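Local coordinates for DUF1254 domain-containing protein (Vibrio parahaemolyticus, PDB 3U07) that is of unknown function but pairs a DUF1254 region with a DUF1214 region and probably carries a signal peptide, at residues 334-348 with 375-388. The protein carries 2 engineered substitutions. Numbering follows the deposited sequence.
Sequences DYVMRFKAPNVSEFW and MKADKDGYYTIYMS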
ATOM      1  N   ASP A 334      22.798 -20.984  12.692  1.00 26.45           N
ATOM      2  CA  ASP A 334      23.323 -20.192  11.599  1.00 25.43           C
ATOM      3  C   ASP A 334      22.420 -20.716  10.480  1.00 28.93           C
ATOM      4  O   ASP A 334      22.019 -21.880  10.507  1.00 24.45           O
ATOM      5  CB  ASP A 334      24.778 -20.551  11.312  1.00 30.05           C
ATOM      6  CG  ASP A 334      25.756 -19.611  11.988  1.00 34.72           C
ATOM      7  OD1 ASP A 334      25.360 -18.918  12.949  1.00 34.85           O
ATOM      8  OD2 ASP A 334      26.926 -19.574  11.556  1.00 40.00           O
ATOM      9  N   TYR A 335      22.068 -19.877   9.515  1.00 27.53           N
ATOM     10  CA  TYR A 335      21.202 -20.352   8.446  1.00 21.79           C
ATOM     11  C   TYR A 335      21.762 -20.043   7.073  1.00 24.20           C
ATOM     12  O   TYR A 335      22.642 -19.194   6.921  1.00 26.52           O
ATOM     13  CB  TYR A 335      19.811 -19.724   8.563  1.00 20.46           C
ATOM     14  CG  TYR A 335      19.132 -19.954   9.892  1.00 24.33           C
ATOM     15  CD1 TYR A 335      19.411 -19.140  10.993  1.00 22.25           C
ATOM     16  CD2 TYR A 335      18.208 -20.986  10.050  1.00 20.85           C
ATOM     17  CE1 TYR A 335      18.778 -19.353  12.223  1.00 24.02           C
ATOM     18  CE2 TYR A 335      17.577 -21.204  11.268  1.00 23.69           C
ATOM     19  CZ  TYR A 335      17.864 -20.387  12.348  1.00 23.27           C
ATOM     20  OH  TYR A 335      17.237 -20.612  13.553  1.00 23.33           O
ATOM     21  N   VAL A 336      21.258 -20.757   6.074  1.00 22.90           N
ATOM     22  CA  VAL A 336      21.677 -20.532   4.705  1.00 25.11           C
ATOM     23  C   VAL A 336      20.465 -20.619   3.779  1.00 23.80           C
ATOM     24  O   VAL A 336      19.570 -21.445   3.963  1.00 19.27           O
ATOM     25  CB  VAL A 336      22.781 -21.530   4.260  1.00 29.73           C
ATOM     26  CG1 VAL A 336      22.235 -22.939   4.200  1.00 29.97           C
ATOM     27  CG2 VAL A 336      23.343 -21.101   2.908  1.00 26.59           C
HETATM   28  N   MSE A 337      20.453 -19.734   2.790  1.00 20.92           N
HETATM   29  CA  MSE A 337      19.383 -19.634   1.810  1.00 22.85           C
HETATM   30  C   MSE A 337      20.038 -19.670   0.433  1.00 30.35           C
HETATM   31  O   MSE A 337      20.877 -18.828   0.132  1.00 28.18           O
HETATM   32  CB  MSE A 337      18.694 -18.291   1.997  1.00 25.09           C
HETATM   33  CG  MSE A 337      17.198 -18.279   1.896  1.00 37.33           C
HETATM   34 SE   MSE A 337      16.569 -16.480   2.273  0.82 39.04          SE
HETATM   35  CE  MSE A 337      17.999 -15.830   3.363  1.00 52.53           C
ATOM     36  N   ARG A 338      19.667 -20.631  -0.402  1.00 29.66           N
ATOM     37  CA  ARG A 338      20.252 -20.711  -1.737  1.00 36.10           C
ATOM     38  C   ARG A 338      19.136 -20.880  -2.763  1.00 31.20           C
ATOM     39  O   ARG A 338      18.344 -21.819  -2.681  1.00 28.07           O
ATOM     40  CB  ARG A 338      21.233 -21.876  -1.805  1.00 37.60           C
ATOM     41  CG  ARG A 338      21.875 -22.084  -3.159  1.00 42.44           C
ATOM     42  CD  ARG A 338      22.855 -23.241  -3.080  1.00 50.74           C
ATOM     43  NE  ARG A 338      22.918 -24.000  -4.325  1.00 52.79           N
ATOM     44  CZ  ARG A 338      23.606 -23.634  -5.398  1.00 53.73           C
ATOM     45  NH1 ARG A 338      24.309 -22.507  -5.391  1.00 53.49           N
ATOM     46  NH2 ARG A 338      23.583 -24.395  -6.483  1.00 54.09           N
ATOM     47  N   PHE A 339      19.093 -19.984  -3.744  1.00 27.32           N
ATOM     48  CA  PHE A 339      18.022 -20.011  -4.738  1.00 27.61           C
ATOM     49  C   PHE A 339      18.359 -19.277  -6.032  1.00 25.38           C
ATOM     50  O   PHE A 339      19.225 -18.403  -6.062  1.00 22.72           O
ATOM     51  CB  PHE A 339      16.798 -19.323  -4.143  1.00 25.57           C
ATOM     52  CG  PHE A 339      17.100 -17.941  -3.618  1.00 28.86           C
ATOM     53  CD1 PHE A 339      17.674 -17.775  -2.361  1.00 24.46           C
ATOM     54  CD2 PHE A 339      16.895 -16.817  -4.414  1.00 25.79           C
ATOM     55  CE1 PHE A 339      18.046 -16.514  -1.901  1.00 26.87           C
ATOM     56  CE2 PHE A 339      17.264 -15.549  -3.966  1.00 28.79           C
ATOM     57  CZ  PHE A 339      17.842 -15.396  -2.707  1.00 28.74           C
ATOM     58  N   LYS A 340      17.639 -19.631  -7.093  1.00 33.38           N
ATOM     59  CA  LYS A 340      17.787 -18.981  -8.388  1.00 36.35           C
ATOM     60  C   LYS A 340      17.138 -17.597  -8.266  1.00 33.40           C
ATOM     61  O   LYS A 340      16.304 -17.361  -7.383  1.00 28.34           O
ATOM     62  CB  LYS A 340      17.054 -19.777  -9.474  1.00 44.64           C
ATOM     63  CG  LYS A 340      17.813 -20.987 -10.015  1.00 52.64           C
ATOM     64  CD  LYS A 340      18.033 -20.829 -11.519  1.00 57.43           C
ATOM     65  CE  LYS A 340      19.392 -21.349 -11.981  1.00 61.07           C
ATOM     66  NZ  LYS A 340      19.390 -22.799 -12.330  1.00 64.31           N
ATOM     67  N   ALA A 341      17.512 -16.676  -9.142  1.00 31.27           N
ATOM     68  CA  ALA A 341      16.932 -15.338  -9.104  1.00 36.37           C
ATOM     69  C   ALA A 341      15.416 -15.397  -9.319  1.00 28.27           C
ATOM     70  O   ALA A 341      14.930 -16.125 -10.187  1.00 27.45           O
ATOM     71  CB  ALA A 341      17.569 -14.466 -10.174  1.00 42.75           C
ATOM     72  N   PRO A 342      14.650 -14.643  -8.515  1.00 25.88           N
ATOM     73  CA  PRO A 342      13.187 -14.608  -8.635  1.00 23.76           C
ATOM     74  C   PRO A 342      12.873 -13.903  -9.962  1.00 20.85           C
ATOM     75  O   PRO A 342      13.654 -13.061 -10.405  1.00 24.73           O
ATOM     76  CB  PRO A 342      12.763 -13.755  -7.438  1.00 22.85           C
ATOM     77  CG  PRO A 342      13.874 -13.960  -6.450  1.00 29.34           C
ATOM     78  CD  PRO A 342      15.091 -13.883  -7.334  1.00 26.91           C
ATOM     79  N   ASN A 343      11.756 -14.231 -10.601  1.00 23.76           N
ATOM     80  CA  ASN A 343      11.420 -13.569 -11.859  1.00 26.20           C
ATOM     81  C   ASN A 343      10.831 -12.170 -11.643  1.00 23.77           C
ATOM     82  O   ASN A 343       9.610 -12.006 -11.591  1.00 22.96           O
ATOM     83  CB  ASN A 343      10.435 -14.414 -12.676  1.00 30.67           C
ATOM     84  CG  ASN A 343      11.031 -15.738 -13.127  1.00 43.11           C
ATOM     85  OD1 ASN A 343      12.203 -15.809 -13.507  1.00 45.66           O
ATOM     86  ND2 ASN A 343      10.223 -16.788 -13.102  1.00 46.05           N
ATOM     87  N   VAL A 344      11.700 -11.171 -11.500  1.00 24.73           N
ATOM     88  CA  VAL A 344      11.259  -9.789 -11.314  1.00 24.23           C
ATOM     89  C   VAL A 344      11.904  -8.899 -12.372  1.00 27.21           C
ATOM     90  O   VAL A 344      13.042  -9.127 -12.780  1.00 26.10           O
ATOM     91  CB  VAL A 344      11.622  -9.231  -9.926  1.00 26.00           C
ATOM     92  CG1 VAL A 344      11.044 -10.119  -8.842  1.00 24.68           C
ATOM     93  CG2 VAL A 344      13.120  -9.102  -9.793  1.00 27.43           C
ATOM     94  N   SER A 345      11.180  -7.877 -12.812  1.00 19.94           N
ATOM     95  CA  SER A 345      11.707  -6.987 -13.839  1.00 21.66           C
ATOM     96  C   SER A 345      12.578  -5.898 -13.242  1.00 27.42           C
ATOM     97  O   SER A 345      13.488  -5.393 -13.898  1.00 28.85           O
ATOM     98  CB  SER A 345      10.559  -6.331 -14.622  1.00 21.83           C
ATOM     99  OG  SER A 345       9.881  -5.364 -13.831  1.00 25.47           O
ATOM    100  N   GLU A 346      12.310  -5.536 -11.994  1.00 20.13           N
ATOM    101  CA  GLU A 346      13.075  -4.474 -11.360  1.00 19.61           C
ATOM    102  C   GLU A 346      14.147  -4.965 -10.398  1.00 24.74           C
ATOM    103  O   GLU A 346      15.338  -4.877 -10.695  1.00 23.85           O
ATOM    104  CB  GLU A 346      12.119  -3.513 -10.645  1.00 22.14           C
ATOM    105  CG  GLU A 346      10.984  -3.031 -11.532  1.00 21.67           C
ATOM    106  CD  GLU A 346      11.474  -2.582 -12.896  1.00 24.24           C
ATOM    107  OE1 GLU A 346      12.264  -1.617 -12.965  1.00 24.27           O
ATOM    108  OE2 GLU A 346      11.069  -3.204 -13.897  1.00 21.89           O
ATOM    109  N   PHE A 347      13.738  -5.462  -9.237  1.00 29.96           N
ATOM    110  CA  PHE A 347      14.708  -5.963  -8.265  1.00 27.22           C
ATOM    111  C   PHE A 347      14.017  -6.684  -7.121  1.00 24.95           C
ATOM    112  O   PHE A 347      12.792  -6.665  -7.017  1.00 28.21           O
ATOM    113  CB  PHE A 347      15.561  -4.811  -7.716  1.00 24.49           C
ATOM    114  CG  PHE A 347      14.844  -3.921  -6.729  1.00 23.73           C
ATOM    115  CD1 PHE A 347      14.980  -4.128  -5.357  1.00 24.41           C
ATOM    116  CD2 PHE A 347      14.068  -2.847  -7.169  1.00 31.22           C
ATOM    117  CE1 PHE A 347      14.361  -3.274  -4.434  1.00 27.12           C
ATOM    118  CE2 PHE A 347      13.440  -1.986  -6.256  1.00 29.67           C
ATOM    119  CZ  PHE A 347      13.590  -2.201  -4.885  1.00 30.21           C
ATOM    120  N   TRP A 348      14.803  -7.335  -6.272  1.00 22.61           N
ATOM    121  CA  TRP A 348      14.246  -8.037  -5.127  1.00 22.43           C
ATOM    122  C   TRP A 348      15.158  -7.892  -3.918  1.00 30.00           C
ATOM    123  O   TRP A 348      16.298  -7.433  -4.037  1.00 30.31           O
ATOM    124  CB  TRP A 348      14.021  -9.516  -5.449  1.00 19.18           C
ATOM    125  CG  TRP A 348      15.231 -10.234  -5.946  1.00 26.29           C
ATOM    126  CD1 TRP A 348      15.581 -10.447  -7.247  1.00 28.80           C
ATOM    127  CD2 TRP A 348      16.258 -10.839  -5.150  1.00 29.74           C
ATOM    128  NE1 TRP A 348      16.761 -11.149  -7.314  1.00 30.98           N
ATOM    129  CE2 TRP A 348      17.199 -11.401  -6.041  1.00 26.38           C
ATOM    130  CE3 TRP A 348      16.475 -10.959  -3.770  1.00 29.70           C
ATOM    131  CZ2 TRP A 348      18.343 -12.075  -5.599  1.00 28.18           C
ATOM    132  CZ3 TRP A 348      17.614 -11.628  -3.328  1.00 29.76           C
ATOM    133  CH2 TRP A 348      18.533 -12.178  -4.242  1.00 27.75           C
HETATM  134  N   MSE A 375      24.326  -8.346  -4.274  1.00 40.75           N
HETATM  135  CA  MSE A 375      24.934  -9.671  -4.406  1.00 41.52           C
HETATM  136  C   MSE A 375      24.992 -10.086  -5.869  1.00 45.85           C
HETATM  137  O   MSE A 375      24.279  -9.534  -6.709  1.00 51.31           O
HETATM  138  CB  MSE A 375      24.117 -10.748  -3.684  1.00 33.22           C
HETATM  139  CG  MSE A 375      23.793 -10.523  -2.231  1.00 37.35           C
HETATM  140 SE   MSE A 375      23.005 -12.165  -1.552  0.77 43.65          SE
HETATM  141  CE  MSE A 375      21.283 -12.063  -2.390  1.00 13.16           C
ATOM    142  N   LYS A 376      25.831 -11.073  -6.164  1.00 50.17           N
ATOM    143  CA  LYS A 376      25.948 -11.607  -7.517  1.00 53.69           C
ATOM    144  C   LYS A 376      25.796 -13.125  -7.459  1.00 43.92           C
ATOM    145  O   LYS A 376      26.341 -13.782  -6.574  1.00 48.92           O
ATOM    146  CB  LYS A 376      27.290 -11.227  -8.156  1.00 62.02           C
ATOM    147  CG  LYS A 376      27.208 -10.015  -9.095  1.00 67.33           C
ATOM    148  CD  LYS A 376      26.991  -8.708  -8.341  1.00 72.44           C
ATOM    149  CE  LYS A 376      26.850  -7.518  -9.289  1.00 76.60           C
ATOM    150  NZ  LYS A 376      25.493  -7.420  -9.899  1.00 79.57           N
ATOM    151  N   ALA A 377      25.042 -13.674  -8.404  1.00 43.43           N
ATOM    152  CA  ALA A 377      24.778 -15.107  -8.463  1.00 48.61           C
ATOM    153  C   ALA A 377      25.982 -15.960  -8.845  1.00 59.17           C
ATOM    154  O   ALA A 377      26.792 -15.570  -9.687  1.00 57.88           O
ATOM    155  CB  ALA A 377      23.632 -15.374  -9.428  1.00 49.48           C
ATOM    156  N   ASP A 378      26.077 -17.134  -8.225  1.00 65.81           N
ATOM    157  CA  ASP A 378      27.169 -18.068  -8.482  1.00 68.41           C
ATOM    158  C   ASP A 378      27.262 -18.378  -9.976  1.00 72.91           C
ATOM    159  O   ASP A 378      26.370 -18.016 -10.747  1.00 67.81           O
ATOM    160  CB  ASP A 378      26.967 -19.360  -7.666  1.00 66.55           C
ATOM    161  CG  ASP A 378      26.004 -20.348  -8.328  1.00 67.15           C
ATOM    162  OD1 ASP A 378      25.232 -19.952  -9.220  1.00 69.82           O
ATOM    163  OD2 ASP A 378      26.010 -21.536  -7.940  1.00 66.50           O
ATOM    164  N   LYS A 379      28.340 -19.044 -10.379  1.00 73.12           N
ATOM    165  CA  LYS A 379      28.549 -19.382 -11.785  1.00 71.77           C
ATOM    166  C   LYS A 379      27.313 -20.026 -12.405  1.00 62.73           C
ATOM    167  O   LYS A 379      27.088 -19.917 -13.610  1.00 59.69           O
ATOM    168  CB  LYS A 379      29.770 -20.304 -11.935  1.00 79.98           C
ATOM    169  CG  LYS A 379      29.468 -21.736 -12.358  1.00 83.69           C
ATOM    170  CD  LYS A 379      30.750 -22.556 -12.404  1.00 87.29           C
ATOM    171  CE  LYS A 379      30.499 -24.013 -12.039  1.00 89.46           C
ATOM    172  NZ  LYS A 379      29.575 -24.688 -12.985  1.00 90.80           N
ATOM    173  N   ASP A 380      26.513 -20.691 -11.577  1.00 57.51           N
ATOM    174  CA  ASP A 380      25.297 -21.340 -12.052  1.00 60.72           C
ATOM    175  C   ASP A 380      24.081 -20.443 -11.857  1.00 55.65           C
ATOM    176  O   ASP A 380      22.937 -20.872 -12.027  1.00 54.71           O
ATOM    177  CB  ASP A 380      25.095 -22.673 -11.333  1.00 71.36           C
ATOM    178  CG  ASP A 380      25.957 -23.779 -11.916  1.00 83.88           C
ATOM    179  OD1 ASP A 380      26.208 -24.776 -11.208  1.00 91.17           O
ATOM    180  OD2 ASP A 380      26.372 -23.654 -13.090  1.00 84.62           O
ATOM    181  N   GLY A 381      24.345 -19.193 -11.491  1.00 54.35           N
ATOM    182  CA  GLY A 381      23.274 -18.233 -11.298  1.00 54.48           C
ATOM    183  C   GLY A 381      22.431 -18.375 -10.047  1.00 52.06           C
ATOM    184  O   GLY A 381      21.298 -17.899 -10.012  1.00 60.27           O
ATOM    185  N   TYR A 382      22.956 -19.048  -9.032  1.00 43.22           N
ATOM    186  CA  TYR A 382      22.227 -19.197  -7.779  1.00 33.56           C
ATOM    187  C   TYR A 382      22.740 -18.141  -6.822  1.00 31.83           C
ATOM    188  O   TYR A 382      23.923 -17.802  -6.837  1.00 36.94           O
ATOM    189  CB  TYR A 382      22.468 -20.568  -7.129  1.00 33.16           C
ATOM    190  CG  TYR A 382      21.583 -21.687  -7.623  1.00 39.73           C
ATOM    191  CD1 TYR A 382      21.912 -22.411  -8.769  1.00 47.47           C
ATOM    192  CD2 TYR A 382      20.414 -22.028  -6.940  1.00 39.59           C
ATOM    193  CE1 TYR A 382      21.098 -23.455  -9.221  1.00 47.75           C
ATOM    194  CE2 TYR A 382      19.593 -23.068  -7.385  1.00 43.13           C
ATOM    195  CZ  TYR A 382      19.943 -23.776  -8.525  1.00 48.64           C
ATOM    196  OH  TYR A 382      19.142 -24.806  -8.961  1.00 52.79           O
ATOM    197  N   TYR A 383      21.847 -17.588  -6.013  1.00 29.74           N
ATOM    198  CA  TYR A 383      22.277 -16.631  -5.013  1.00 31.09           C
ATOM    199  C   TYR A 383      22.327 -17.464  -3.740  1.00 31.07           C
ATOM    200  O   TYR A 383      21.573 -18.426  -3.583  1.00 29.54           O
ATOM    201  CB  TYR A 383      21.280 -15.484  -4.848  1.00 33.66           C
ATOM    202  CG  TYR A 383      21.273 -14.508  -5.999  1.00 36.21           C
ATOM    203  CD1 TYR A 383      20.535 -14.767  -7.154  1.00 31.65           C
ATOM    204  CD2 TYR A 383      22.001 -13.316  -5.933  1.00 31.52           C
ATOM    205  CE1 TYR A 383      20.515 -13.861  -8.213  1.00 36.70           C
ATOM    206  CE2 TYR A 383      21.988 -12.406  -6.990  1.00 33.26           C
ATOM    207  CZ  TYR A 383      21.241 -12.687  -8.125  1.00 34.47           C
ATOM    208  OH  TYR A 383      21.218 -11.799  -9.174  1.00 43.41           O
ATOM    209  N   THR A 384      23.231 -17.110  -2.842  1.00 33.23           N
ATOM    210  CA  THR A 384      23.369 -17.834  -1.592  1.00 33.67           C
ATOM    211  C   THR A 384      23.544 -16.843  -0.463  1.00 31.84           C
ATOM    212  O   THR A 384      24.530 -16.117  -0.422  1.00 35.72           O
ATOM    213  CB  THR A 384      24.594 -18.771  -1.608  1.00 33.31           C
ATOM    214  OG1 THR A 384      24.380 -19.829  -2.549  1.00 31.67           O
ATOM    215  CG2 THR A 384      24.820 -19.370  -0.229  1.00 37.47           C
ATOM    216  N   ILE A 385      22.577 -16.804   0.444  1.00 26.87           N
ATOM    217  CA  ILE A 385      22.652 -15.903   1.582  1.00 27.13           C
ATOM    218  C   ILE A 385      23.007 -16.706   2.833  1.00 31.44           C
ATOM    219  O   ILE A 385      22.338 -17.687   3.162  1.00 31.24           O
ATOM    220  CB  ILE A 385      21.306 -15.178   1.824  1.00 29.98           C
ATOM    221  CG1 ILE A 385      20.977 -14.272   0.630  1.00 26.77           C
ATOM    222  CG2 ILE A 385      21.372 -14.382   3.132  1.00 26.18           C
ATOM    223  CD1 ILE A 385      19.654 -13.542   0.754  1.00 23.25           C
ATOM    224  N   TYR A 386      24.069 -16.297   3.520  1.00 29.86           N
ATOM    225  CA  TYR A 386      24.481 -16.976   4.745  1.00 29.80           C
ATOM    226  C   TYR A 386      24.128 -16.042   5.893  1.00 35.16           C
ATOM    227  O   TYR A 386      24.467 -14.860   5.860  1.00 36.48           O
ATOM    228  CB  TYR A 386      25.984 -17.280   4.724  1.00 34.44           C
ATOM    229  CG  TYR A 386      26.438 -18.136   5.886  1.00 42.57           C
ATOM    230  CD1 TYR A 386      26.627 -17.582   7.153  1.00 45.71           C
ATOM    231  CD2 TYR A 386      26.644 -19.507   5.732  1.00 43.91           C
ATOM    232  CE1 TYR A 386      27.011 -18.371   8.242  1.00 38.73           C
ATOM    233  CE2 TYR A 386      27.025 -20.308   6.816  1.00 43.85           C
ATOM    234  CZ  TYR A 386      27.207 -19.734   8.066  1.00 41.91           C
ATOM    235  OH  TYR A 386      27.579 -20.517   9.140  1.00 41.29           O
HETATM  236  N   MSE A 387      23.435 -16.571   6.900  1.00 32.85           N
HETATM  237  CA  MSE A 387      22.995 -15.779   8.045  1.00 31.86           C
HETATM  238  C   MSE A 387      23.520 -16.247   9.394  1.00 34.50           C
HETATM  239  O   MSE A 387      23.494 -17.436   9.703  1.00 32.99           O
HETATM  240  CB  MSE A 387      21.461 -15.762   8.107  1.00 30.66           C
HETATM  241  CG  MSE A 387      20.777 -15.116   6.907  1.00 35.00           C
HETATM  242 SE   MSE A 387      18.909 -15.590   6.785  0.76 33.73          SE
HETATM  243  CE  MSE A 387      19.162 -17.263   5.869  1.00 22.08           C
ATOM    244  N   SER A 388      23.970 -15.291  10.200  1.00 33.82           N
ATOM    245  CA  SER A 388      24.485 -15.580  11.532  1.00 34.23           C
ATOM    246  C   SER A 388      24.524 -14.319  12.387  1.00 38.72           C
ATOM    247  O   SER A 388      24.438 -13.202  11.873  1.00 33.06           O
ATOM    248  CB  SER A 388      25.896 -16.166  11.448  1.00 30.97           C
ATOM    249  OG  SER A 388      26.449 -16.321  12.744  1.00 33.31           O
TER
HETATM  250  O   HOH W   1      19.395 -16.661 -11.299  1.00 54.77           O
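Arg338 lays its guanidinium almost flat on the ring of Tyr382, with planes 22° apart and CZ 4.0 Å from the ring centroid. This is a cation-pi stack. The Arg338 chain leaves with CG anti to the backbone N (chi1 178°) and bends at chi3, which brings the guanidinium over the ring. Lys340 takes the opposite face, with CG 3.9 Å from the Tyr382 centroid in a CH-pi contact. In the guanidinium plane, Arg338 NH1 reaches Asp378 OD2 at 3.2 Å. The salt bridge is straight at NH1 but meets the carboxylate from above its plane.

On the face that carries Phe339 and Tyr383, Trp348 comes in from strand 347-354 of the neighbouring sheet. It points its edge at the face of Tyr383, T-shaped, planes at 89°.

At the far end, Tyr386 OH donates to Asp334 OD2 at 2.7 Å, on the anti lone pair, and Ser388 OG donates to Asp334 OD1 at 2.8 Å.

Paired backbone bonds join antiparallel strands 334-340 and 382-388, the central pair of a mixed sheet. The face with Met337, Phe339, Ile385 and Met387 is largely buried and mostly apolar. The Arg338 and Lys340 end is exposed to solvent, where Asp378 probably offsets the charge of Arg338.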